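Local coordinates for dextranase (Pseudarthrobacter oxydans, PDB 6NZS), which hydrolyses internal alpha-1,6-glucosidic linkages of dextran as an endo-acting glycoside hydrolase of family 49, at residues 273-278 with 324-329; 318-323 with 348-353; 342-347 with 372-377. One frame throughout, in Å; residues are numbered along the deposited sequence.

Interaction 1. Residues 273-278 with 324-329; sequences QSQYKV and EQKLDL
Adjacent coils of a beta-solenoid are joined here through parallel strands, Gln275 to Val278 running beside Lys326 to Leu329. The backbone ladder starts with Lys326 N to Ser274 O, continues through Tyr276 N to Lys326 O (2.8 Å) and Asp328 N to Tyr276 O, and ends with Val278 N to Asp328 O. Gln325 extends it with its side chain: Gln325 NE2 donates to Gln273 O at 2.9 Å, nearly straight (167°) and in the plane of its own amide. Gln325 NE2 also lies at the edge of the Tyr276 ring, 3.6 Å from Tyr276 CE2. Because Gln325 OE1 accepts from Ala321 N, both ends of the amide are used and its rotation is fixed. In the right-handed parallel beta-helix expected of this family, apolar residues suit the inward face, where Tyr276 and Val278 pack with Leu327 and Leu329; Leu327 CD1 touches Tyr276 CB at 3.7 Å, Phe342 lies against both leucines, and Phe318 against Leu327 and Val278. Polar residues occupy the other face. A bend at chi2 (82°) curls Gln275 back, and Gln275 NE2 bonds to Tyr276 O at 3.0 Å from above the carbonyl plane, on the face opposite Asp328 N. This oxygen is thus gripped twice. Lys277 and Asp328 lie side by side, but Lys277 NZ and Asp328 OD2, 4.7 Å apart, are not in direct contact. Arg201 serves both: its carbonyl accepts from Lys277 NZ, and its guanidinium makes a salt bridge with Asp328 OD2.

Interaction 2. Residues 318-323 with 348-353; sequences FASADA and EQTFHM
Thr350 turns its hydroxyl, at chi1 63°, between its backbone N and carbonyl carbon and toward the bend at 321-323, while Phe351, with chi1 -163°, carries its ring away from its own backbone N and in against Phe318 and Ser320. The hydroxyl suits its place because a cluster of carbonyls faces it. Thr350 OG1 lies 2.8 Å from Ala321 O, 3.2 Å from Asp322 O and 3.3 Å from Ala323 O, with Ser320 OG more distant. Each of these can be only a weak hydrogen bond, and the single proton must choose among them, so the bend is held by a shared attraction and not by one firm bond. The methyl belongs to the same contact: Thr350 CG2 rests 3.3 Å from Asp322 O. Ser320 is small enough to lie close against Phe351, with Ser320 OG 3.4 Å from Phe351 CB, and its hydroxyl is hydrogen-bonded to Asn347 O. Deeper in, Phe351 CZ meets Phe318 CB at 3.5 Å. The two side chains cross roughly at right angles, with ring planes at 42° and centroids 5.6 Å apart, and these large apolar rings fill space between the two strands. Beyond the pair, Phe268 stacks on Phe318, and Leu327 of strand 325-335 touches both rings. The buried part of the contact bridges strand 316-320, whose neighbour in its parallel sheet is strand 342-346, and strand 351-361, which pairs with strand 325-335 in another sheet.

Interaction 3. Residues 342-347 with 372-377; sequences FVVYGN and ELYKGS
A nearly straight hydrogen bond joins Val344 and Tyr374: Val344 N donates to Tyr374 OH at 3.1 Å and 170°. Water extends the polar side. One molecule sits at the edge of the tyrosine ring, in its plane, 2.7 Å from Tyr374 OH, and lies within hydrogen-bonding reach of Val344 O; another lies between Phe342 O and Glu372 OE1, while Glu372 OE2 turns to His395 NE2. Within the loop, Ser377 OG donates to Tyr374 O at 2.7 Å from above the carbonyl plane, bracing the turn from which the ring projects. Strand 342-346 ends a four-stranded parallel sheet of the beta-helix, and strand 371-372 of the following coil begins another; the tyrosine hydroxyl meets a backbone N-H on the outermost strand of the first sheet. A tyrosine suits the position, since it can meet that N-H and still offer a broad apolar surface. Among the apolar contacts, Val344 CB stands over one face of the Tyr374 ring in a CH-pi contact, 3.8 Å from the centroid and 20° off the normal. Val344 CG2, placed beside its backbone N (CG1 has chi1 177°), reaches Tyr374 CE1 at 3.6 Å. The Phe342 and Tyr374 rings meet rim to rim, CE1 to CE1, at 4.0 Å. Phe342 CE1 also covers Glu372 O at 3.6 Å, a buried carbonyl with no hydrogen-bond partner in the model.

How the interactions relate
The three contacts follow the solenoid along its axis and lie close together. The centres of interaction 1 and interaction 2 are about 9 Å apart, those of interaction 2 and interaction 3 about 7 Å, and those of interaction 1 and interaction 3 about 11 Å. Interaction 1 hands on to interaction 2 through the next rung of the sheet, where Gln325 O is 2.9 Å from His352 N and Leu327 N is 3.0 Å from His352 O. Interactions 2 and 3 are tied at the rim by Ser320 OG to Asn347 O (2.7 Å) and His352 ND1 to Lys375 O (2.8 Å). Phe342 of interaction 3 touches both of the others, Phe342 CZ meeting Met353 CE of interaction 2 at 3.4 Å and Leu327 CD2 of interaction 1 at 3.9 Å.

Interaction 1. Residues 273-278 with 324-329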
# COMPACT_ATOMS: atom_id res chain seq x y z
N GLN A 273 -16.76 16.98 -14.21
CA GLN A 273 -15.48 17.34 -14.82
C GLN A 273 -15.00 16.23 -15.75
O GLN A 273 -15.16 15.05 -15.46
CB GLN A 273 -14.41 17.58 -13.75
CG GLN A 273 -14.69 18.74 -12.79
CD GLN A 273 -14.59 20.10 -13.45
OE1 GLN A 273 -14.02 20.25 -14.53
NE2 GLN A 273 -15.15 21.11 -12.80
N SER A 274 -14.40 16.63 -16.87
CA SER A 274 -13.77 15.65 -17.74
C SER A 274 -12.40 15.22 -17.22
O SER A 274 -11.96 14.10 -17.51
CB SER A 274 -13.64 16.19 -19.17
OG SER A 274 -12.74 17.27 -19.23
N GLN A 275 -11.73 16.08 -16.45
CA GLN A 275 -10.41 15.78 -15.91
C GLN A 275 -10.33 16.22 -14.46
O GLN A 275 -10.55 17.40 -14.16
CB GLN A 275 -9.32 16.48 -16.73
CG GLN A 275 -7.91 16.37 -16.12
CD GLN A 275 -7.25 15.05 -16.48
OE1 GLN A 275 -7.07 14.73 -17.66
NE2 GLN A 275 -6.88 14.27 -15.46
N TYR A 276 -10.00 15.29 -13.58
CA TYR A 276 -9.75 15.56 -12.17
C TYR A 276 -8.26 15.39 -11.90
O TYR A 276 -7.58 14.62 -12.58
CB TYR A 276 -10.51 14.56 -11.28
CG TYR A 276 -12.01 14.72 -11.36
CD1 TYR A 276 -12.67 15.66 -10.59
CD2 TYR A 276 -12.76 13.93 -12.22
CE1 TYR A 276 -14.04 15.82 -10.66
CE2 TYR A 276 -14.13 14.08 -12.31
CZ TYR A 276 -14.77 15.03 -11.53
OH TYR A 276 -16.14 15.18 -11.63
N LYS A 277 -7.75 16.13 -10.92
CA LYS A 277 -6.36 16.00 -10.52
C LYS A 277 -6.26 16.11 -9.01
O LYS A 277 -6.83 17.01 -8.41
CB LYS A 277 -5.48 17.10 -11.15
CG LYS A 277 -5.28 16.95 -12.65
CD LYS A 277 -4.41 18.06 -13.22
CE LYS A 277 -4.10 17.81 -14.69
NZ LYS A 277 -3.39 18.95 -15.34
N VAL A 278 -5.52 15.18 -8.42
CA VAL A 278 -5.06 15.31 -7.04
C VAL A 278 -3.56 15.06 -7.12
O VAL A 278 -3.14 13.94 -7.43
CB VAL A 278 -5.73 14.30 -6.10
CG1 VAL A 278 -5.12 14.37 -4.71
CG2 VAL A 278 -7.25 14.56 -6.05
N GLU A 324 -16.77 9.79 -20.62
CA GLU A 324 -15.37 9.44 -20.39
C GLU A 324 -14.70 10.53 -19.56
O GLU A 324 -14.82 11.72 -19.85
CB GLU A 324 -14.64 9.30 -21.73
CG GLU A 324 -13.14 9.10 -21.62
CD GLU A 324 -12.44 9.10 -22.97
OE1 GLU A 324 -11.70 10.06 -23.26
OE2 GLU A 324 -12.63 8.14 -23.74
N GLN A 325 -13.96 10.11 -18.52
CA GLN A 325 -13.31 11.04 -17.61
C GLN A 325 -11.93 10.50 -17.27
O GLN A 325 -11.67 9.30 -17.41
CB GLN A 325 -14.11 11.20 -16.32
CG GLN A 325 -15.48 11.85 -16.49
CD GLN A 325 -16.37 11.64 -15.29
OE1 GLN A 325 -16.83 10.53 -15.03
NE2 GLN A 325 -16.59 12.70 -14.52
N LYS A 326 -11.07 11.39 -16.81
CA LYS A 326 -9.72 11.03 -16.41
C LYS A 326 -9.40 11.62 -15.05
O LYS A 326 -9.91 12.68 -14.68
CB LYS A 326 -8.69 11.54 -17.42
CG LYS A 326 -8.87 10.97 -18.82
CD LYS A 326 -7.94 11.66 -19.81
CE LYS A 326 -6.71 10.82 -20.08
NZ LYS A 326 -6.38 10.80 -21.54
N LEU A 327 -8.56 10.91 -14.30
CA LEU A 327 -8.00 11.41 -13.05
C LEU A 327 -6.50 11.20 -13.09
O LEU A 327 -6.04 10.09 -13.36
CB LEU A 327 -8.56 10.63 -11.85
CG LEU A 327 -7.77 10.77 -10.54
CD1 LEU A 327 -7.92 12.19 -10.00
CD2 LEU A 327 -8.25 9.76 -9.52
N ASP A 328 -5.73 12.27 -12.85
CA ASP A 328 -4.31 12.16 -12.54
C ASP A 328 -4.18 12.20 -11.03
O ASP A 328 -4.62 13.16 -10.39
CB ASP A 328 -3.52 13.33 -13.13
CG ASP A 328 -3.43 13.29 -14.64
OD1 ASP A 328 -3.93 12.32 -15.25
OD2 ASP A 328 -2.86 14.26 -15.22
N LEU A 329 -3.59 11.15 -10.46
CA LEU A 329 -3.38 11.05 -9.02
C LEU A 329 -1.87 10.88 -8.87
O LEU A 329 -1.32 9.84 -9.24
CB LEU A 329 -4.13 9.84 -8.46
CG LEU A 329 -3.86 9.47 -7.00
CD1 LEU A 329 -4.22 10.62 -6.06
CD2 LEU A 329 -4.65 8.21 -6.62
O HOH W 1 -3.72 15.08 -17.61

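Interaction 2. Residues 318-323 with 348-353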
# COMPACT_ATOMS: atom_id res chain seq x y z
N PHE A 318 -14.37 9.59 -5.68
CA PHE A 318 -14.79 10.26 -6.90
C PHE A 318 -16.10 9.65 -7.39
O PHE A 318 -16.46 8.53 -7.04
CB PHE A 318 -13.74 10.11 -7.99
CG PHE A 318 -12.47 10.83 -7.68
CD1 PHE A 318 -11.49 10.23 -6.90
CD2 PHE A 318 -12.27 12.11 -8.15
CE1 PHE A 318 -10.31 10.91 -6.61
CE2 PHE A 318 -11.11 12.78 -7.87
CZ PHE A 318 -10.13 12.19 -7.10
N ALA A 319 -16.79 10.43 -8.23
CA ALA A 319 -18.00 10.00 -8.90
C ALA A 319 -17.74 10.00 -10.40
O ALA A 319 -17.21 10.98 -10.93
CB ALA A 319 -19.16 10.94 -8.57
N SER A 320 -18.11 8.92 -11.07
CA SER A 320 -17.88 8.76 -12.50
C SER A 320 -19.21 8.84 -13.24
O SER A 320 -20.11 8.03 -12.98
CB SER A 320 -17.19 7.43 -12.81
OG SER A 320 -17.03 7.26 -14.22
N ALA A 321 -19.32 9.80 -14.15
CA ALA A 321 -20.47 9.90 -15.04
C ALA A 321 -20.33 8.88 -16.16
O ALA A 321 -19.28 8.25 -16.33
CB ALA A 321 -20.56 11.30 -15.63
N ASP A 322 -21.39 8.71 -16.94
CA ASP A 322 -21.27 7.86 -18.12
C ASP A 322 -20.20 8.38 -19.07
O ASP A 322 -19.49 7.59 -19.71
CB ASP A 322 -22.62 7.75 -18.84
CG ASP A 322 -23.52 6.71 -18.23
OD1 ASP A 322 -23.01 5.80 -17.54
OD2 ASP A 322 -24.75 6.80 -18.43
N ALA A 323 -20.06 9.70 -19.17
CA ALA A 323 -19.05 10.30 -20.04
C ALA A 323 -17.65 9.86 -19.63
O ALA A 323 -17.38 9.58 -18.46
CB ALA A 323 -19.14 11.82 -19.99
N GLU A 348 -18.04 2.57 -13.69
CA GLU A 348 -16.69 2.08 -13.41
C GLU A 348 -15.88 1.81 -14.67
O GLU A 348 -14.69 1.49 -14.56
CB GLU A 348 -16.78 0.83 -12.53
CG GLU A 348 -17.49 1.09 -11.21
CD GLU A 348 -17.53 -0.11 -10.27
OE1 GLU A 348 -17.12 -1.21 -10.69
OE2 GLU A 348 -17.99 0.05 -9.12
N GLN A 349 -16.47 1.94 -15.86
CA GLN A 349 -15.75 1.71 -17.10
C GLN A 349 -15.32 2.99 -17.81
O GLN A 349 -14.64 2.91 -18.83
CB GLN A 349 -16.60 0.85 -18.06
CG GLN A 349 -16.84 -0.57 -17.56
CD GLN A 349 -17.38 -1.49 -18.65
OE1 GLN A 349 -17.05 -1.34 -19.82
NE2 GLN A 349 -18.22 -2.44 -18.25
N THR A 350 -15.66 4.17 -17.27
CA THR A 350 -15.36 5.43 -17.95
C THR A 350 -14.65 6.41 -17.02
O THR A 350 -14.86 7.62 -17.10
CB THR A 350 -16.61 6.05 -18.57
OG1 THR A 350 -17.53 6.38 -17.53
CG2 THR A 350 -17.27 5.09 -19.55
N PHE A 351 -13.79 5.91 -16.14
CA PHE A 351 -13.05 6.75 -15.19
C PHE A 351 -11.60 6.29 -15.20
O PHE A 351 -11.21 5.40 -14.44
CB PHE A 351 -13.66 6.69 -13.79
CG PHE A 351 -13.22 7.81 -12.90
CD1 PHE A 351 -13.86 9.04 -12.93
CD2 PHE A 351 -12.14 7.63 -12.04
CE1 PHE A 351 -13.45 10.07 -12.11
CE2 PHE A 351 -11.72 8.66 -11.22
CZ PHE A 351 -12.37 9.88 -11.25
N HIS A 352 -10.79 6.90 -16.05
CA HIS A 352 -9.48 6.37 -16.40
C HIS A 352 -8.41 7.06 -15.58
O HIS A 352 -8.20 8.27 -15.69
CB HIS A 352 -9.25 6.53 -17.90
CG HIS A 352 -10.38 5.97 -18.71
ND1 HIS A 352 -10.74 4.64 -18.66
CD2 HIS A 352 -11.26 6.57 -19.55
CE1 HIS A 352 -11.78 4.44 -19.44
NE2 HIS A 352 -12.12 5.59 -20.00
N MET A 353 -7.71 6.27 -14.76
CA MET A 353 -6.78 6.81 -13.77
C MET A 353 -5.34 6.72 -14.26
O MET A 353 -4.94 5.73 -14.88
CB MET A 353 -6.92 6.04 -12.46
CG MET A 353 -8.32 6.13 -11.89
SD MET A 353 -8.63 4.87 -10.64
CE MET A 353 -7.21 5.14 -9.57

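Interaction 3. Residues 342-347 with 372-377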
# COMPACT_ATOMS: atom_id res chain seq x y z
N PHE A 342 -9.43 4.54 -1.23
CA PHE A 342 -9.77 5.12 -2.52
C PHE A 342 -10.95 4.36 -3.12
O PHE A 342 -10.94 3.13 -3.13
CB PHE A 342 -8.55 5.00 -3.45
CG PHE A 342 -8.77 5.58 -4.81
CD1 PHE A 342 -9.33 4.82 -5.82
CD2 PHE A 342 -8.44 6.90 -5.07
CE1 PHE A 342 -9.57 5.36 -7.07
CE2 PHE A 342 -8.68 7.45 -6.33
CZ PHE A 342 -9.23 6.67 -7.32
N VAL A 343 -11.93 5.09 -3.65
CA VAL A 343 -13.05 4.46 -4.34
C VAL A 343 -13.63 5.42 -5.37
O VAL A 343 -13.56 6.64 -5.23
CB VAL A 343 -14.15 3.96 -3.37
CG1 VAL A 343 -15.01 5.12 -2.88
CG2 VAL A 343 -15.03 2.90 -4.04
N VAL A 344 -14.19 4.84 -6.42
CA VAL A 344 -14.96 5.56 -7.43
C VAL A 344 -16.29 4.85 -7.54
O VAL A 344 -16.34 3.62 -7.66
CB VAL A 344 -14.24 5.55 -8.80
CG1 VAL A 344 -15.10 6.25 -9.85
CG2 VAL A 344 -12.87 6.18 -8.69
N TYR A 345 -17.38 5.62 -7.49
CA TYR A 345 -18.71 5.09 -7.74
C TYR A 345 -19.28 5.74 -8.98
O TYR A 345 -18.93 6.88 -9.31
CB TYR A 345 -19.64 5.37 -6.56
CG TYR A 345 -19.31 4.56 -5.33
CD1 TYR A 345 -19.31 3.17 -5.36
CD2 TYR A 345 -19.02 5.19 -4.13
CE1 TYR A 345 -19.01 2.44 -4.23
CE2 TYR A 345 -18.72 4.46 -3.00
CZ TYR A 345 -18.71 3.09 -3.05
OH TYR A 345 -18.42 2.36 -1.92
N GLY A 346 -20.16 5.02 -9.67
CA GLY A 346 -20.75 5.47 -10.91
C GLY A 346 -20.43 4.50 -12.04
O GLY A 346 -20.48 3.28 -11.86
N ASN A 347 -20.10 5.06 -13.20
CA ASN A 347 -19.70 4.22 -14.32
C ASN A 347 -18.25 3.82 -14.12
O ASN A 347 -17.33 4.60 -14.38
CB ASN A 347 -19.91 4.94 -15.65
CG ASN A 347 -19.75 4.00 -16.83
OD1 ASN A 347 -18.88 3.13 -16.83
ND2 ASN A 347 -20.59 4.17 -17.84
N GLU A 372 -7.82 0.64 -5.90
CA GLU A 372 -8.59 -0.04 -6.94
C GLU A 372 -8.48 0.81 -8.20
O GLU A 372 -8.95 1.96 -8.22
CB GLU A 372 -10.04 -0.19 -6.50
CG GLU A 372 -10.92 -0.95 -7.51
CD GLU A 372 -12.33 -1.23 -6.99
OE1 GLU A 372 -12.53 -1.19 -5.75
OE2 GLU A 372 -13.23 -1.49 -7.83
N LEU A 373 -7.83 0.27 -9.22
CA LEU A 373 -7.69 0.96 -10.50
C LEU A 373 -8.85 0.57 -11.40
O LEU A 373 -9.08 -0.62 -11.64
CB LEU A 373 -6.35 0.63 -11.15
CG LEU A 373 -5.13 1.09 -10.34
CD1 LEU A 373 -3.89 0.35 -10.80
CD2 LEU A 373 -4.94 2.58 -10.50
N TYR A 374 -9.59 1.56 -11.88
CA TYR A 374 -10.77 1.31 -12.69
C TYR A 374 -10.37 1.05 -14.14
O TYR A 374 -9.21 1.21 -14.53
CB TYR A 374 -11.81 2.42 -12.46
CG TYR A 374 -12.34 2.31 -11.04
CD1 TYR A 374 -11.62 2.81 -9.95
CD2 TYR A 374 -13.52 1.64 -10.77
CE1 TYR A 374 -12.08 2.66 -8.64
CE2 TYR A 374 -14.00 1.49 -9.47
CZ TYR A 374 -13.27 2.00 -8.41
OH TYR A 374 -13.74 1.85 -7.12
N LYS A 375 -11.33 0.61 -14.95
CA LYS A 375 -11.01 0.12 -16.29
C LYS A 375 -10.19 1.14 -17.07
O LYS A 375 -10.50 2.34 -17.09
CB LYS A 375 -12.30 -0.19 -17.05
CG LYS A 375 -12.04 -0.74 -18.44
CD LYS A 375 -13.32 -1.09 -19.18
CE LYS A 375 -13.01 -1.63 -20.56
NZ LYS A 375 -14.23 -2.15 -21.23
N GLY A 376 -9.11 0.68 -17.70
CA GLY A 376 -8.33 1.56 -18.54
C GLY A 376 -7.51 2.54 -17.73
O GLY A 376 -7.56 3.75 -17.97
N SER A 377 -6.76 2.02 -16.76
CA SER A 377 -5.94 2.84 -15.88
C SER A 377 -4.52 2.30 -15.84
O SER A 377 -4.27 1.13 -16.14
CB SER A 377 -6.49 2.85 -14.45
OG SER A 377 -7.78 3.44 -14.38
O HOH W 2 -12.49 0.67 -3.57
O HOH W 3 -16.29 0.89 -7.02